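Local coordinates for protein pyrrolysyl-tRNA synthetase (PDB 3DSQ) that probably ligates pyrrolysine to its cognate tRNA at the expense of ATP, working as a homodimeric class II aminoacyl-tRNA synthetase, at residues K23-G29 against T267-S272; G88-T94 against R151-I155; Y136-R140 against W244-W250. All blocks are in the same frame, centred on the assembly; numbering follows the deposited sequence.

Interaction 1 (K23-G29 against T267-S272)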
# COMPACT_ATOMS: atom_id res chain seq x y z
N LYS B 23 7.03 -25.66 7.30
CA LYS B 23 6.80 -24.33 7.86
C LYS B 23 6.00 -23.46 6.90
O LYS B 23 5.09 -22.76 7.31
CB LYS B 23 8.12 -23.64 8.22
CG LYS B 23 8.32 -23.43 9.71
CD LYS B 23 9.32 -22.30 9.99
CE LYS B 23 9.48 -22.08 11.49
NZ LYS B 23 10.37 -20.92 11.80
N GLU B 24 6.35 -23.52 5.62
CA GLU B 24 5.64 -22.73 4.60
C GLU B 24 4.18 -23.15 4.54
O GLU B 24 3.30 -22.35 4.18
CB GLU B 24 6.22 -22.97 3.21
CG GLU B 24 7.71 -22.79 3.06
CD GLU B 24 8.13 -23.00 1.62
OE1 GLU B 24 7.61 -23.94 0.98
OE2 GLU B 24 8.97 -22.23 1.13
N LEU B 25 3.94 -24.43 4.84
CA LEU B 25 2.59 -24.98 4.83
C LEU B 25 1.92 -24.82 6.19
O LEU B 25 0.86 -25.39 6.44
CB LEU B 25 2.65 -26.47 4.45
CG LEU B 25 3.25 -26.74 3.08
CD1 LEU B 25 3.35 -28.24 2.80
CD2 LEU B 25 2.38 -26.05 2.05
N ASN B 26 2.55 -24.04 7.06
CA ASN B 26 2.02 -23.78 8.39
C ASN B 26 1.76 -25.01 9.24
O ASN B 26 0.70 -25.14 9.87
CB ASN B 26 0.75 -22.92 8.30
CG ASN B 26 1.04 -21.50 7.87
OD1 ASN B 26 1.99 -20.87 8.34
ND2 ASN B 26 0.22 -20.97 6.97
N ALA B 27 2.73 -25.92 9.29
CA ALA B 27 2.61 -27.12 10.10
C ALA B 27 2.67 -26.67 11.56
O ALA B 27 3.07 -25.55 11.86
CB ALA B 27 3.74 -28.08 9.79
N SER B 28 2.27 -27.55 12.47
CA SER B 28 2.29 -27.21 13.88
C SER B 28 3.69 -27.39 14.45
O SER B 28 4.51 -28.09 13.87
CB SER B 28 1.31 -28.08 14.67
OG SER B 28 1.64 -29.45 14.55
N GLY B 29 3.94 -26.74 15.58
CA GLY B 29 5.22 -26.86 16.24
C GLY B 29 5.45 -28.31 16.62
O GLY B 29 6.59 -28.77 16.65
N THR B 267 0.35 -18.67 12.43
CA THR B 267 1.03 -19.25 11.27
C THR B 267 2.53 -19.32 11.54
O THR B 267 3.01 -18.75 12.51
CB THR B 267 0.75 -18.45 10.00
OG1 THR B 267 0.97 -17.06 10.24
CG2 THR B 267 -0.70 -18.66 9.54
N GLN B 268 3.28 -20.00 10.68
CA GLN B 268 4.72 -20.15 10.90
C GLN B 268 5.63 -19.06 10.34
O GLN B 268 6.52 -18.58 11.04
CB GLN B 268 5.18 -21.51 10.36
CG GLN B 268 4.74 -22.69 11.20
CD GLN B 268 5.36 -22.68 12.58
OE1 GLN B 268 6.51 -22.28 12.76
NE2 GLN B 268 4.60 -23.15 13.56
N HIS B 269 5.42 -18.69 9.08
CA HIS B 269 6.23 -17.65 8.47
C HIS B 269 5.49 -16.32 8.44
O HIS B 269 4.31 -16.25 8.11
CB HIS B 269 6.61 -18.03 7.03
CG HIS B 269 7.68 -19.07 6.92
ND1 HIS B 269 8.77 -19.11 7.77
CD2 HIS B 269 7.88 -20.06 6.02
CE1 HIS B 269 9.59 -20.07 7.38
NE2 HIS B 269 9.07 -20.66 6.32
N VAL B 270 6.19 -15.24 8.80
CA VAL B 270 5.55 -13.93 8.79
C VAL B 270 5.28 -13.55 7.32
O VAL B 270 4.45 -12.67 7.04
CB VAL B 270 6.45 -12.86 9.46
CG1 VAL B 270 7.66 -12.55 8.58
CG2 VAL B 270 5.63 -11.59 9.75
N GLN B 271 5.97 -14.22 6.41
CA GLN B 271 5.80 -13.97 4.97
C GLN B 271 4.45 -14.48 4.48
O GLN B 271 3.91 -13.98 3.49
CB GLN B 271 6.88 -14.69 4.15
CG GLN B 271 8.29 -14.08 4.17
CD GLN B 271 9.03 -14.29 5.49
OE1 GLN B 271 8.70 -15.19 6.27
NE2 GLN B 271 10.04 -13.47 5.73
N SER B 272 3.91 -15.49 5.15
CA SER B 272 2.64 -16.07 4.75
C SER B 272 1.51 -15.07 4.42
O SER B 272 0.70 -15.31 3.53
CB SER B 272 2.18 -17.07 5.82
OG SER B 272 0.79 -16.95 6.06
O HOH W 1 3.99 -19.94 7.08
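Asn26 and Gln268 lock the end of helix 16-24 onto the loop that follows helix 257-265. Gln268 N gives a nearly straight hydrogen bond (170°) to Asn26 OD1, 2.8 Å away. Asn26, at positive phi, is the C-prime residue of the Schellman motif that ends the helix, and with its CG beside the backbone N (chi1 -70°) the amide lies alongside Thr267, pointing the same way. Gln268 answers with its own amide: the bend at chi2 (-65°) brings NE2 to 3.3 Å from Ala27 O, a weak hydrogen bond. The extended Lys23 chain crosses Gln268 and His269 at about a right angle, CG over one imidazole face and CD 3.4 Å from His269 CE1, while Lys23 CE rests 3.2 Å from Gln268 OE1. One water accepts from the backbone N of His269 and donates to Lys23 O at 3.0 Å. Gln167, a ligand of the bound sodium ion, hydrogen-bonds Gln268 O and Val270 N. The contact therefore rests on one short backbone-to-side-chain hydrogen bond and a weak second one, backed by alkyl and ring contacts, with no ion pair; Lys23 NZ near His269 ND1 and the Glu24 carboxylate near NE2 probably act against each other, leaving the imidazole's charge undecided.

Interaction 2 (G88-T94 against R151-I155)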
# COMPACT_ATOMS: atom_id res chain seq x y z
N GLY B 88 -13.09 8.96 15.22
CA GLY B 88 -12.68 10.29 14.82
C GLY B 88 -11.28 10.47 14.25
O GLY B 88 -10.89 11.60 13.94
N PHE B 89 -10.53 9.38 14.09
CA PHE B 89 -9.18 9.47 13.54
C PHE B 89 -9.21 9.74 12.04
O PHE B 89 -9.94 9.09 11.30
CB PHE B 89 -8.39 8.19 13.80
CG PHE B 89 -7.93 8.04 15.22
CD1 PHE B 89 -8.79 7.52 16.19
CD2 PHE B 89 -6.64 8.41 15.58
CE1 PHE B 89 -8.36 7.38 17.50
CE2 PHE B 89 -6.21 8.27 16.90
CZ PHE B 89 -7.07 7.75 17.86
N VAL B 90 -8.40 10.70 11.61
CA VAL B 90 -8.31 11.05 10.20
C VAL B 90 -7.18 10.26 9.56
O VAL B 90 -6.03 10.39 9.97
CB VAL B 90 -8.02 12.54 10.01
CG1 VAL B 90 -7.71 12.83 8.54
CG2 VAL B 90 -9.23 13.37 10.50
N GLN B 91 -7.51 9.47 8.55
CA GLN B 91 -6.50 8.66 7.86
C GLN B 91 -5.77 9.48 6.80
O GLN B 91 -6.39 10.24 6.07
CB GLN B 91 -7.16 7.44 7.22
CG GLN B 91 -6.18 6.43 6.68
CD GLN B 91 -6.84 5.17 6.18
OE1 GLN B 91 -8.08 5.10 6.06
NE2 GLN B 91 -6.03 4.15 5.88
N VAL B 92 -4.45 9.33 6.73
CA VAL B 92 -3.65 10.03 5.72
C VAL B 92 -2.78 9.05 4.95
O VAL B 92 -2.51 7.95 5.42
CB VAL B 92 -2.72 11.10 6.36
CG1 VAL B 92 -3.54 12.11 7.13
CG2 VAL B 92 -1.67 10.43 7.27
N VAL B 93 -2.36 9.45 3.76
CA VAL B 93 -1.50 8.62 2.93
C VAL B 93 -0.37 9.52 2.40
O VAL B 93 -0.59 10.45 1.60
CB VAL B 93 -2.31 7.95 1.78
CG1 VAL B 93 -2.95 8.99 0.87
CG2 VAL B 93 -1.39 7.03 1.00
N THR B 94 0.84 9.21 2.84
CA THR B 94 2.02 10.00 2.52
C THR B 94 3.11 9.28 1.71
O THR B 94 3.09 8.05 1.53
CB THR B 94 2.63 10.54 3.85
OG1 THR B 94 3.07 9.46 4.66
CG2 THR B 94 1.59 11.34 4.64
N ARG B 151 -6.32 13.93 15.82
CA ARG B 151 -6.17 12.49 15.67
C ARG B 151 -5.87 12.10 14.23
O ARG B 151 -6.69 12.31 13.34
CB ARG B 151 -7.44 11.78 16.16
CG ARG B 151 -7.62 11.89 17.65
CD ARG B 151 -8.76 11.03 18.18
NE ARG B 151 -8.61 10.84 19.62
CZ ARG B 151 -9.46 10.19 20.39
NH1 ARG B 151 -10.56 9.64 19.88
NH2 ARG B 151 -9.21 10.08 21.69
N ILE B 152 -4.69 11.52 14.02
CA ILE B 152 -4.25 11.13 12.69
C ILE B 152 -3.60 9.73 12.67
O ILE B 152 -2.96 9.33 13.63
CB ILE B 152 -3.23 12.16 12.17
CG1 ILE B 152 -3.94 13.49 11.89
CG2 ILE B 152 -2.51 11.64 10.95
CD1 ILE B 152 -4.84 13.47 10.70
N PHE B 153 -3.78 9.00 11.57
CA PHE B 153 -3.16 7.69 11.45
C PHE B 153 -2.91 7.35 10.00
O PHE B 153 -3.52 7.93 9.11
CB PHE B 153 -4.01 6.58 12.09
CG PHE B 153 -5.19 6.15 11.25
CD1 PHE B 153 -6.36 6.89 11.22
CD2 PHE B 153 -5.13 4.97 10.51
CE1 PHE B 153 -7.46 6.46 10.48
CE2 PHE B 153 -6.22 4.52 9.77
CZ PHE B 153 -7.39 5.27 9.75
N GLU B 154 -1.99 6.42 9.77
CA GLU B 154 -1.67 5.94 8.43
C GLU B 154 -1.35 4.46 8.50
O GLU B 154 -0.78 3.97 9.47
CB GLU B 154 -0.48 6.71 7.80
CG GLU B 154 -0.15 6.24 6.35
CD GLU B 154 0.87 7.12 5.61
OE1 GLU B 154 1.14 6.84 4.41
OE2 GLU B 154 1.39 8.09 6.20
N ILE B 155 -1.76 3.74 7.47
CA ILE B 155 -1.51 2.31 7.35
C ILE B 155 -0.73 2.23 6.05
O ILE B 155 -1.25 2.62 5.01
CB ILE B 155 -2.81 1.51 7.17
CG1 ILE B 155 -3.70 1.64 8.42
CG2 ILE B 155 -2.48 0.05 6.88
CD1 ILE B 155 -5.01 0.84 8.34
O HOH W 2 -3.41 5.24 5.31
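This is a parallel strand pairing at the margin, within this chain, of the mixed class II synthetase sheet: strand 90-91 lies against strand 150-159, with Val90 opposite Ile152 and Gln91 opposite Phe153. Val90 N reaches Arg151 O at 2.9 Å, Phe153 N returns to Val90 O, and Val92 N goes to Phe153 O. At the start of the pairing, Arg151 lays its extended chain over the Phe89 ring, CD 3.8 Å from the ring centroid and the guanidinium only 11° from the ring plane; Arg151 NE is in a salt bridge with Glu179. Next to this, Gln91 CG stands over the Phe153 ring, 3.9 Å from its centroid, and Gln91 OE1 is bound by His85. Val90 CB and Ile152 CD1 press tightly, at 3.4 Å, on the face opposite Gln91 and Phe153. Glu154, fully extended (chi1 -179°), grips Thr94 twice: Thr94 OG1 donates to the syn lone pair of OE2 at 2.7 Å, and Thr94 N meets OE1 from above the carboxylate plane at 2.9 Å. An alanine in place of Glu154 would probably leave Thr94 N and OG1 without this acceptor and Arg128 without its salt-bridge mate. Helix 72-85 packs on Phe89, Gln91 and Phe153, helix 132-142 on Val92 and Ile152, strand 171-180 continues the sheet beyond 150-159, and the second subunit hydrogen-bonds the Gln91 backbone.

Interaction 3 (Y136-R140 against W244-W250)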
# COMPACT_ATOMS: atom_id res chain seq x y z
N TYR B 136 4.89 13.45 11.64
CA TYR B 136 5.40 14.61 12.36
C TYR B 136 5.12 15.84 11.50
O TYR B 136 4.66 16.88 11.99
CB TYR B 136 6.91 14.48 12.57
CG TYR B 136 7.34 14.16 13.98
CD1 TYR B 136 8.28 13.17 14.22
CD2 TYR B 136 6.85 14.90 15.07
CE1 TYR B 136 8.74 12.91 15.52
CE2 TYR B 136 7.30 14.65 16.37
CZ TYR B 136 8.24 13.65 16.58
OH TYR B 136 8.72 13.42 17.85
N THR B 137 5.41 15.70 10.21
CA THR B 137 5.23 16.78 9.25
C THR B 137 3.76 17.20 9.20
O THR B 137 3.44 18.38 9.32
CB THR B 137 5.73 16.33 7.85
OG1 THR B 137 7.12 16.01 7.94
CG2 THR B 137 5.54 17.43 6.82
N LEU B 138 2.86 16.22 9.05
CA LEU B 138 1.44 16.53 9.00
C LEU B 138 0.96 17.16 10.30
O LEU B 138 0.06 18.01 10.30
CB LEU B 138 0.63 15.26 8.70
CG LEU B 138 0.77 14.71 7.28
CD1 LEU B 138 -0.36 13.74 6.98
CD2 LEU B 138 0.72 15.85 6.29
N TRP B 139 1.55 16.76 11.42
CA TRP B 139 1.18 17.35 12.70
C TRP B 139 1.41 18.85 12.64
O TRP B 139 0.50 19.65 12.89
CB TRP B 139 2.03 16.80 13.84
CG TRP B 139 1.55 15.51 14.41
CD1 TRP B 139 0.39 14.84 14.11
CD2 TRP B 139 2.22 14.73 15.41
NE1 TRP B 139 0.31 13.69 14.86
CE2 TRP B 139 1.41 13.60 15.66
CE3 TRP B 139 3.42 14.88 16.11
CZ2 TRP B 139 1.78 12.62 16.59
CZ3 TRP B 139 3.78 13.91 17.03
CH2 TRP B 139 2.96 12.79 17.26
N ARG B 140 2.64 19.21 12.28
CA ARG B 140 3.03 20.61 12.20
C ARG B 140 2.13 21.42 11.28
O ARG B 140 1.89 22.59 11.54
CB ARG B 140 4.48 20.74 11.71
CG ARG B 140 4.95 22.19 11.65
CD ARG B 140 6.18 22.39 10.78
NE ARG B 140 7.34 21.67 11.29
CZ ARG B 140 8.59 21.88 10.88
NH1 ARG B 140 8.85 22.80 9.96
NH2 ARG B 140 9.59 21.17 11.40
N TRP B 244 11.31 18.74 15.12
CA TRP B 244 10.11 18.78 14.28
C TRP B 244 9.18 19.93 14.61
O TRP B 244 8.07 20.02 14.09
CB TRP B 244 9.35 17.45 14.37
CG TRP B 244 10.10 16.30 13.78
CD1 TRP B 244 10.88 15.40 14.45
CD2 TRP B 244 10.21 15.98 12.39
NE1 TRP B 244 11.47 14.53 13.56
CE2 TRP B 244 11.08 14.87 12.29
CE3 TRP B 244 9.66 16.52 11.22
CZ2 TRP B 244 11.42 14.29 11.06
CZ3 TRP B 244 10.00 15.94 10.00
CH2 TRP B 244 10.87 14.83 9.93
N GLU B 245 9.64 20.83 15.48
CA GLU B 245 8.86 21.98 15.91
C GLU B 245 7.53 21.59 16.54
O GLU B 245 6.49 22.18 16.24
CB GLU B 245 8.62 22.93 14.73
CG GLU B 245 9.91 23.45 14.09
CD GLU B 245 9.67 24.56 13.08
OE1 GLU B 245 8.89 24.35 12.12
OE2 GLU B 245 10.25 25.66 13.26
N ILE B 246 7.57 20.60 17.42
CA ILE B 246 6.37 20.16 18.11
C ILE B 246 6.50 20.52 19.59
O ILE B 246 7.56 20.36 20.18
CB ILE B 246 6.19 18.62 17.99
CG1 ILE B 246 6.12 18.20 16.52
CG2 ILE B 246 4.94 18.19 18.73
CD1 ILE B 246 4.94 18.80 15.75
N PHE B 247 5.42 21.04 20.18
CA PHE B 247 5.46 21.39 21.59
C PHE B 247 4.18 21.12 22.36
O PHE B 247 3.90 21.76 23.38
CB PHE B 247 5.91 22.85 21.77
CG PHE B 247 7.40 23.01 21.81
CD1 PHE B 247 8.19 22.18 22.60
CD2 PHE B 247 8.03 24.00 21.06
CE1 PHE B 247 9.58 22.33 22.66
CE2 PHE B 247 9.43 24.16 21.11
CZ PHE B 247 10.20 23.32 21.91
N ASP B 248 3.39 20.18 21.86
CA ASP B 248 2.16 19.78 22.51
C ASP B 248 2.35 18.32 22.91
O ASP B 248 3.12 17.59 22.28
CB ASP B 248 0.97 19.89 21.56
CG ASP B 248 0.67 21.32 21.16
OD1 ASP B 248 0.54 22.17 22.06
OD2 ASP B 248 0.55 21.59 19.95
N PRO B 249 1.68 17.89 23.99
CA PRO B 249 1.81 16.50 24.42
C PRO B 249 1.18 15.65 23.32
O PRO B 249 0.35 16.15 22.57
CB PRO B 249 0.99 16.45 25.70
CG PRO B 249 1.12 17.84 26.23
CD PRO B 249 0.95 18.68 24.99
N TRP B 250 1.57 14.38 23.23
CA TRP B 250 0.99 13.50 22.21
C TRP B 250 1.24 12.04 22.52
O TRP B 250 2.05 11.71 23.38
CB TRP B 250 1.58 13.81 20.82
CG TRP B 250 3.09 13.66 20.74
CD1 TRP B 250 4.01 14.66 20.83
CD2 TRP B 250 3.83 12.45 20.57
NE1 TRP B 250 5.29 14.15 20.72
CE2 TRP B 250 5.20 12.79 20.57
CE3 TRP B 250 3.47 11.10 20.43
CZ2 TRP B 250 6.22 11.84 20.42
CZ3 TRP B 250 4.49 10.15 20.28
CH2 TRP B 250 5.85 10.53 20.28
O HOH W 3 7.05 18.63 11.90
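Trp244 opens an aromatic contact between helix 132-142 and the loop that leads into strand 250-256, a strand of the antiparallel part of the class II sheet whose sequence, with the helix after it, is consistent with motif 3 of this synthetase class. The five-membered ring of Trp244 makes an offset stack on the Tyr136 ring, centroids 3.9 Å apart and the planes within 5°. The two side chains cross at about a right angle, and each puts its CB over the other's ring: Tyr136 CB over the six-membered ring of Trp244, Trp244 CB over the phenol. Lys105 supplies a cation-pi partner for the indole and its carbonyl takes NE1. Trp244 O is approached by both NE and NH2 of Arg140, each at 3.3 Å and each a weak bond, and it also accepts a hydrogen bond from a water at 2.8 Å. Glu245 reaches over one face of the Arg140 guanidinium; the salt bridge from Arg140 NH1 to Glu245 OE1 is one of charges alone, and the place of OE1 is doubtful. Ile246 wedges between aromatic neighbours, CG1 3.7 Å from Tyr136 CD2 and CD1 4.0 Å from Trp139 CB, near the plane of the Trp139 indole at its edge. Trp250 closes the run. With CG held between the backbone N and carbonyl carbon (chi1 59°), it turns an indole face to the edge of Trp139, the planes 50° apart. Trp139 CH2 comes down 3.4 Å from Trp250 CD2, while its NE1 is held by Thr178 of the sheet. Tyr136 OH and Trp250 NE1 share one acceptor, Asp241 OD1, and that phenolic oxygen lies 3.9 Å from Trp250 CZ2.

How the interactions relate
Interactions 2 and 3 are neighbours, their centres about 15 Å apart, and they meet through Leu138 of helix 132-142: its CD1 lies 3.6 Å from Val92 CG2 and 3.9 Å from Thr94 CG2. Their segments alternate along the chain, and both touch the second subunit. Interaction 1 stands on the opposite side of the chain's centre, about 32 Å from interaction 2 and 40 Å from interaction 3, centre to centre, and encloses both in sequence. The sodium ligand Gln167 links it to the ion, about 12 Å from the His269 side chain. Strand 150-159 (interaction 2) and strand 250-256, beginning where interaction 3 ends, belong to the sheet carrying the class II active site.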